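PDB 3IT5: protease LasA from Pseudomonas aeruginosa, which cuts pentaglycine cross-links in staphylococcal cell-wall peptidoglycan and helps degrade host elastin, working as a secreted zinc endopeptidase of the M23 family. Local coordinates for residues S63-R68 against A109-G114; H81-Q86 against A103-T108. One frame throughout, in Å; residues are numbered along the deposited sequence.

Contact 1: S63-R68 against A109-G114; sequences SRCQVR and ALCEGG
Cys65 and Cys111 are joined by a disulfide, SG to SG 2.0 Å, which ties the tight turn between strands 57-63 and 66-70 to the loop that follows helix 106-109. In both cysteines SG sits between the backbone N and the carbonyl carbon, and the bridge closes with a left-handed chi3 of -80°. Arg64 lies alongside it, Arg64 CG being 4.0 Å from Cys111 CB. Beside the sulfurs, Glu112 reaches across with an extended chain, and its OE2 meets two residues of the turn. Ser63 OG donates to Glu112 OE2; the modelled 2.5 Å is very short, so the exact length is doubtful. The same Ser63 OG accepts from Cys65 N at 3.3 Å, an ST turn that steadies the hydroxyl. Gln66 can be followed outward from its root. Gln66 CB touches Glu112 OE2 at 3.2 Å; Gln66 CG is further off, 4.1 Å from Glu112 OE2, and Gln66 CD is 3.8 Å from it. CG stands anti to the backbone N (chi1 -159°), which lets the extended chain cross the Glu112 side chain at about a right angle. At the tip Gln66 NE2 comes within 3.0 Å of Glu112 OE2, with the amide and carboxylate planes 86° apart. Gln66 OE1 accepts from Asn78 on the neighbouring strand 75-83, and this fixes the amide's rotation with NE2 on the glutamate side. The covalent link thus fixes the 63-66 turn to the loop after the helix, and beside it one carboxylate oxygen, Glu112 OE2, faces both Ser63 and Gln66.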
ATOM      1  N   SER A  63      14.172  -2.051  -8.412  1.00  8.09           N
ATOM      2  CA  SER A  63      15.333  -2.413  -7.606  1.00  7.95           C
ATOM      3  C   SER A  63      14.959  -3.577  -6.690  1.00  7.89           C
ATOM      4  O   SER A  63      13.794  -3.980  -6.645  1.00  7.74           O
ATOM      5  CB  SER A  63      15.800  -1.219  -6.768  1.00  8.08           C
ATOM      6  OG  SER A  63      14.891  -0.955  -5.712  1.00  8.38           O
ATOM      7  N   ARG A  64      15.938  -4.096  -5.950  1.00  7.76           N
ATOM      8  CA  ARG A  64      15.709  -5.185  -4.981  1.00  7.61           C
ATOM      9  C   ARG A  64      14.663  -4.847  -3.908  1.00  7.40           C
ATOM     10  O   ARG A  64      14.147  -5.741  -3.228  1.00  7.38           O
ATOM     11  CB  ARG A  64      17.035  -5.606  -4.318  1.00  7.91           C
ATOM     12  CG  ARG A  64      17.681  -4.563  -3.399  1.00  8.16           C
ATOM     13  CD  ARG A  64      19.113  -4.947  -3.013  1.00  9.01           C
ATOM     14  NE  ARG A  64      19.148  -6.008  -2.006  1.00  9.25           N
ATOM     15  CZ  ARG A  64      19.430  -5.828  -0.718  1.00  9.06           C
ATOM     16  NH1 ARG A  64      19.733  -4.625  -0.252  1.00  7.85           N
ATOM     17  NH2 ARG A  64      19.420  -6.865   0.108  1.00  9.68           N
ATOM     18  N   CYS A  65      14.352  -3.559  -3.766  1.00  7.16           N
ATOM     19  CA  CYS A  65      13.459  -3.095  -2.712  1.00  6.85           C
ATOM     20  C   CYS A  65      12.273  -2.242  -3.191  1.00  6.60           C
ATOM     21  O   CYS A  65      11.576  -1.628  -2.375  1.00  6.12           O
ATOM     22  CB  CYS A  65      14.268  -2.349  -1.645  1.00  7.02           C
ATOM     23  SG  CYS A  65      14.655  -0.628  -1.999  1.00  7.42           S
ATOM     24  N   GLN A  66      12.036  -2.216  -4.503  1.00  6.06           N
ATOM     25  CA  GLN A  66      10.927  -1.425  -5.054  1.00  6.00           C
ATOM     26  C   GLN A  66      10.294  -2.042  -6.297  1.00  5.99           C
ATOM     27  O   GLN A  66      10.998  -2.517  -7.196  1.00  5.91           O
ATOM     28  CB  GLN A  66      11.355   0.018  -5.346  1.00  5.78           C
ATOM     29  CG  GLN A  66      10.179   0.993  -5.420  1.00  5.50           C
ATOM     30  CD  GLN A  66      10.585   2.443  -5.627  1.00  5.35           C
ATOM     31  OE1 GLN A  66       9.957   3.350  -5.073  1.00  5.53           O
ATOM     32  NE2 GLN A  66      11.615   2.672  -6.436  1.00  3.97           N
ATOM     33  N   VAL A  67       8.959  -2.000  -6.330  1.00  5.99           N
ATOM     34  CA  VAL A  67       8.132  -2.599  -7.383  1.00  6.15           C
ATOM     35  C   VAL A  67       6.970  -1.660  -7.707  1.00  6.24           C
ATOM     36  O   VAL A  67       6.426  -1.004  -6.810  1.00  6.35           O
ATOM     37  CB  VAL A  67       7.552  -3.977  -6.934  1.00  6.23           C
ATOM     38  CG1 VAL A  67       6.442  -4.462  -7.876  1.00  6.45           C
ATOM     39  CG2 VAL A  67       8.651  -5.028  -6.844  1.00  6.32           C
ATOM     40  N   ARG A  68       6.600  -1.600  -8.985  1.00  6.12           N
ATOM     41  CA  ARG A  68       5.416  -0.871  -9.438  1.00  6.23           C
ATOM     42  C   ARG A  68       4.520  -1.816 -10.248  1.00  6.12           C
ATOM     43  O   ARG A  68       5.012  -2.616 -11.050  1.00  6.09           O
ATOM     44  CB  ARG A  68       5.837   0.357 -10.268  1.00  6.59           C
ATOM     45  CG  ARG A  68       4.713   1.152 -10.960  1.00  7.59           C
ATOM     46  CD  ARG A  68       4.300   2.438 -10.211  1.00  9.86           C
ATOM     47  NE  ARG A  68       5.428   3.171  -9.631  1.00 11.03           N
ATOM     48  CZ  ARG A  68       6.092   4.167 -10.216  1.00 12.04           C
ATOM     49  NH1 ARG A  68       5.761   4.594 -11.433  1.00 13.31           N
ATOM     50  NH2 ARG A  68       7.096   4.747  -9.572  1.00 12.36           N
ATOM     51  N   ALA A 109      15.585  -2.343   3.278  1.00  4.85           N
ATOM     52  CA  ALA A 109      14.463  -1.407   3.404  1.00  5.44           C
ATOM     53  C   ALA A 109      14.719  -0.046   2.758  1.00  5.46           C
ATOM     54  O   ALA A 109      13.789   0.614   2.279  1.00  5.72           O
ATOM     55  CB  ALA A 109      14.079  -1.235   4.873  1.00  5.24           C
ATOM     56  N   LEU A 110      15.980   0.366   2.744  1.00  5.58           N
ATOM     57  CA  LEU A 110      16.341   1.664   2.198  1.00  5.99           C
ATOM     58  C   LEU A 110      17.388   1.531   1.093  1.00  6.16           C
ATOM     59  O   LEU A 110      18.358   2.280   1.062  1.00  6.28           O
ATOM     60  CB  LEU A 110      16.821   2.603   3.322  1.00  5.70           C
ATOM     61  CG  LEU A 110      15.868   2.831   4.505  1.00  5.49           C
ATOM     62  CD1 LEU A 110      16.589   3.511   5.640  1.00  5.25           C
ATOM     63  CD2 LEU A 110      14.617   3.630   4.109  1.00  5.67           C
ATOM     64  N   CYS A 111      17.174   0.583   0.179  1.00  6.94           N
ATOM     65  CA  CYS A 111      18.078   0.381  -0.967  1.00  7.50           C
ATOM     66  C   CYS A 111      18.138   1.605  -1.891  1.00  7.25           C
ATOM     67  O   CYS A 111      19.151   1.847  -2.564  1.00  6.95           O
ATOM     68  CB  CYS A 111      17.691  -0.880  -1.758  1.00  7.70           C
ATOM     69  SG  CYS A 111      16.407  -0.680  -3.034  1.00  9.97           S
ATOM     70  N   GLU A 112      17.051   2.372  -1.918  1.00  7.15           N
ATOM     71  CA  GLU A 112      16.982   3.565  -2.758  1.00  7.17           C
ATOM     72  C   GLU A 112      16.880   4.842  -1.927  1.00  6.91           C
ATOM     73  O   GLU A 112      16.325   5.841  -2.377  1.00  6.57           O
ATOM     74  CB  GLU A 112      15.836   3.451  -3.775  1.00  7.51           C
ATOM     75  CG  GLU A 112      16.144   2.490  -4.918  1.00  7.69           C
ATOM     76  CD  GLU A 112      15.006   2.362  -5.907  1.00  8.11           C
ATOM     77  OE1 GLU A 112      14.909   3.201  -6.831  1.00  8.87           O
ATOM     78  OE2 GLU A 112      14.217   1.409  -5.771  1.00  7.51           O
ATOM     79  N   GLY A 113      17.441   4.793  -0.716  1.00  6.77           N
ATOM     80  CA  GLY A 113      17.471   5.936   0.195  1.00  6.71           C
ATOM     81  C   GLY A 113      16.252   6.043   1.097  1.00  6.76           C
ATOM     82  O   GLY A 113      15.417   5.133   1.145  1.00  7.05           O
ATOM     83  N   GLY A 114      16.156   7.167   1.803  1.00  6.55           N
ATOM     84  CA  GLY A 114      15.016   7.470   2.664  1.00  6.48           C
ATOM     85  C   GLY A 114      15.311   7.211   4.130  1.00  6.23           C
ATOM     86  O   GLY A 114      16.478   7.133   4.535  1.00  6.43           O
TER

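Contact 2: H81-Q86 against A103-T108; sequences HMDQIQ and AGNINT
His81 O accepts from Ala103 N at 3.0 Å, carrying the antiparallel pairing of strands 75-83 and 98-102 one step past the second strand, within the beta-rich M23 peptidase domain, the C-terminal part of the longer precursor. Directly after this pairing, the chain enters the N-capped start of helix 106-109. Asp83, two residues beyond His81, turns its side chain to this second segment. Asp83 CB packs against Ala103 CB at 3.9 Å. With CG anti to the backbone N (chi1 -169°), the carboxylate reaches past Ala103 towards Thr108, and the two side chains cross at about a right angle. There Asp83 OD1 lies 3.4 Å from Thr108 CG2, a methyl that also touches Met82 O at 3.6 Å. OD1 turns back to its own chain as well, taking a weak bond from Gln84 N. Thr108 can serve both neighbours because its two branches diverge: at chi1 -53° the methyl faces the strand while OG1 turns to the cap. Asn105 is that N-cap, its OD1 placed over the first turn of the helix. Asn105 OD1 takes two bonds from one residue. Thr108 N comes to Asn105 OD1 at 2.9 Å, from above the side-chain carbonyl plane, whereas Thr108 OG1 lies in that plane on a lone pair. The cap and the threonine rotamer therefore hold each other in place. A water bridges the two segments, donating to Asp83 OD2 at 2.9 Å and accepting from Gly104 N at 2.8 Å.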
ATOM      1  N   HIS A  81      10.164  -0.285   0.284  1.00  5.17           N
ATOM      2  CA  HIS A  81      10.600  -1.083   1.434  1.00  5.42           C
ATOM      3  C   HIS A  81      10.298  -2.569   1.202  1.00  5.35           C
ATOM      4  O   HIS A  81       9.846  -3.269   2.103  1.00  5.48           O
ATOM      5  CB  HIS A  81       9.966  -0.605   2.745  1.00  5.46           C
ATOM      6  CG  HIS A  81      10.131   0.858   3.014  1.00  6.15           C
ATOM      7  ND1 HIS A  81      11.351   1.499   2.961  1.00  6.21           N
ATOM      8  CD2 HIS A  81       9.227   1.796   3.388  1.00  6.11           C
ATOM      9  CE1 HIS A  81      11.188   2.775   3.267  1.00  5.95           C
ATOM     10  NE2 HIS A  81       9.910   2.980   3.533  1.00  6.55           N
ATOM     11  N   MET A  82      10.555  -3.030  -0.019  1.00  5.45           N
ATOM     12  CA  MET A  82      10.328  -4.423  -0.403  1.00  5.54           C
ATOM     13  C   MET A  82      11.587  -5.260  -0.223  1.00  5.45           C
ATOM     14  O   MET A  82      12.690  -4.727  -0.085  1.00  5.03           O
ATOM     15  CB  MET A  82       9.863  -4.510  -1.860  1.00  5.89           C
ATOM     16  CG  MET A  82       8.493  -3.910  -2.139  1.00  6.55           C
ATOM     17  SD  MET A  82       7.148  -4.831  -1.376  1.00  8.53           S
ATOM     18  CE  MET A  82       7.258  -6.413  -2.224  1.00  7.37           C
ATOM     19  N   ASP A  83      11.408  -6.577  -0.217  1.00  5.56           N
ATOM     20  CA  ASP A  83      12.515  -7.522  -0.145  1.00  5.61           C
ATOM     21  C   ASP A  83      12.065  -8.820  -0.804  1.00  5.66           C
ATOM     22  O   ASP A  83      10.864  -9.043  -0.977  1.00  5.44           O
ATOM     23  CB  ASP A  83      12.918  -7.762   1.320  1.00  5.84           C
ATOM     24  CG  ASP A  83      14.227  -8.538   1.464  1.00  6.29           C
ATOM     25  OD1 ASP A  83      15.044  -8.564   0.516  1.00  7.47           O
ATOM     26  OD2 ASP A  83      14.441  -9.125   2.545  1.00  6.88           O
ATOM     27  N   GLN A  84      13.028  -9.654  -1.195  1.00  5.82           N
ATOM     28  CA  GLN A  84      12.752 -10.996  -1.711  1.00  5.62           C
ATOM     29  C   GLN A  84      11.729 -10.955  -2.853  1.00  5.88           C
ATOM     30  O   GLN A  84      10.756 -11.724  -2.879  1.00  5.95           O
ATOM     31  CB  GLN A  84      12.297 -11.919  -0.567  1.00  5.73           C
ATOM     32  CG  GLN A  84      13.314 -12.030   0.582  1.00  5.80           C
ATOM     33  CD  GLN A  84      12.829 -12.881   1.749  1.00  5.87           C
ATOM     34  OE1 GLN A  84      11.948 -13.725   1.600  1.00  6.21           O
ATOM     35  NE2 GLN A  84      13.418 -12.665   2.918  1.00  6.24           N
ATOM     36  N   ILE A  85      11.965 -10.042  -3.795  1.00  5.80           N
ATOM     37  CA  ILE A  85      11.074  -9.843  -4.935  1.00  6.08           C
ATOM     38  C   ILE A  85      10.988 -11.103  -5.792  1.00  6.07           C
ATOM     39  O   ILE A  85      12.004 -11.641  -6.242  1.00  6.30           O
ATOM     40  CB  ILE A  85      11.475  -8.606  -5.779  1.00  5.97           C
ATOM     41  CG1 ILE A  85      11.488  -7.352  -4.891  1.00  6.15           C
ATOM     42  CG2 ILE A  85      10.517  -8.432  -6.966  1.00  5.79           C
ATOM     43  CD1 ILE A  85      11.754  -6.042  -5.630  1.00  6.19           C
ATOM     44  N   GLN A  86       9.764 -11.581  -5.981  1.00  6.04           N
ATOM     45  CA  GLN A  86       9.534 -12.825  -6.696  1.00  5.91           C
ATOM     46  C   GLN A  86       8.753 -12.632  -8.000  1.00  5.99           C
ATOM     47  O   GLN A  86       8.141 -13.569  -8.518  1.00  6.04           O
ATOM     48  CB  GLN A  86       8.867 -13.855  -5.781  1.00  5.88           C
ATOM     49  CG  GLN A  86       7.506 -13.465  -5.243  1.00  5.72           C
ATOM     50  CD  GLN A  86       6.799 -14.632  -4.584  1.00  5.71           C
ATOM     51  OE1 GLN A  86       7.342 -15.272  -3.683  1.00  4.93           O
ATOM     52  NE2 GLN A  86       5.579 -14.913  -5.028  1.00  5.96           N
ATOM     53  N   ALA A 103      10.604  -5.506   3.946  1.00  4.20           N
ATOM     54  CA  ALA A 103      11.950  -5.780   4.456  1.00  4.14           C
ATOM     55  C   ALA A 103      12.026  -5.826   5.983  1.00  4.19           C
ATOM     56  O   ALA A 103      11.422  -5.001   6.676  1.00  3.97           O
ATOM     57  CB  ALA A 103      12.949  -4.769   3.888  1.00  4.11           C
ATOM     58  N   GLY A 104      12.767  -6.809   6.492  1.00  4.31           N
ATOM     59  CA  GLY A 104      13.016  -6.946   7.933  1.00  4.11           C
ATOM     60  C   GLY A 104      14.387  -6.440   8.352  1.00  4.11           C
ATOM     61  O   GLY A 104      14.800  -6.621   9.502  1.00  4.15           O
ATOM     62  N   ASN A 105      15.104  -5.835   7.409  1.00  3.87           N
ATOM     63  CA  ASN A 105      16.363  -5.161   7.702  1.00  4.26           C
ATOM     64  C   ASN A 105      16.434  -3.796   7.020  1.00  4.16           C
ATOM     65  O   ASN A 105      16.074  -3.662   5.843  1.00  4.42           O
ATOM     66  CB  ASN A 105      17.569  -6.036   7.341  1.00  4.13           C
ATOM     67  CG  ASN A 105      17.663  -6.319   5.861  1.00  4.90           C
ATOM     68  OD1 ASN A 105      18.339  -5.594   5.131  1.00  5.79           O
ATOM     69  ND2 ASN A 105      16.992  -7.363   5.406  1.00  4.45           N
ATOM     70  N   ILE A 106      16.889  -2.793   7.768  1.00  4.13           N
ATOM     71  CA  ILE A 106      16.923  -1.402   7.303  1.00  4.00           C
ATOM     72  C   ILE A 106      17.765  -1.223   6.035  1.00  4.22           C
ATOM     73  O   ILE A 106      17.542  -0.307   5.245  1.00  4.10           O
ATOM     74  CB  ILE A 106      17.431  -0.446   8.426  1.00  4.00           C
ATOM     75  CG1 ILE A 106      16.956   0.992   8.170  1.00  3.67           C
ATOM     76  CG2 ILE A 106      18.961  -0.529   8.582  1.00  3.53           C
ATOM     77  CD1 ILE A 106      17.019   1.909   9.392  1.00  3.50           C
ATOM     78  N   ASN A 107      18.733  -2.117   5.858  1.00  4.62           N
ATOM     79  CA  ASN A 107      19.683  -2.044   4.759  1.00  4.91           C
ATOM     80  C   ASN A 107      18.966  -2.231   3.429  1.00  4.97           C
ATOM     81  O   ASN A 107      19.097  -1.408   2.514  1.00  4.75           O
ATOM     82  CB  ASN A 107      20.779  -3.101   4.957  1.00  5.04           C
ATOM     83  CG  ASN A 107      21.175  -3.269   6.430  1.00  5.81           C
ATOM     84  OD1 ASN A 107      20.340  -3.590   7.288  1.00  6.59           O
ATOM     85  ND2 ASN A 107      22.441  -3.048   6.724  1.00  6.75           N
ATOM     86  N   THR A 108      18.197  -3.312   3.340  1.00  4.87           N
ATOM     87  CA  THR A 108      17.366  -3.574   2.170  1.00  4.98           C
ATOM     88  C   THR A 108      16.211  -2.577   2.123  1.00  4.94           C
ATOM     89  O   THR A 108      15.926  -2.013   1.067  1.00  4.73           O
ATOM     90  CB  THR A 108      16.845  -5.017   2.164  1.00  4.89           C
ATOM     91  OG1 THR A 108      17.955  -5.913   2.321  1.00  4.87           O
ATOM     92  CG2 THR A 108      16.122  -5.331   0.856  1.00  4.92           C
TER
HETATM   93  O   HOH W   1      12.882  -9.166   4.934  1.00  2.00           O

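Contact 2 is nested within the loop that contact 1 closes, and their centres are 8 Å apart. Two probable hydrogen bonds join them directly: Cys65 O to Met82 N at 2.9 Å, part of the pairing of neighbouring strands 66-70 and 75-83, and Ala109 O to His81 ND1 at 2.7 Å. The second matters for the active site, since His81 is inferred to be a proton donor or acceptor together with His120, whose ring it meets. His81's side chain is about 5 Å from the zinc ion, which His23, Asp36 and His122 bind. Contact 1 lies further out, with the Gln66 side chain about 10 Å from the metal.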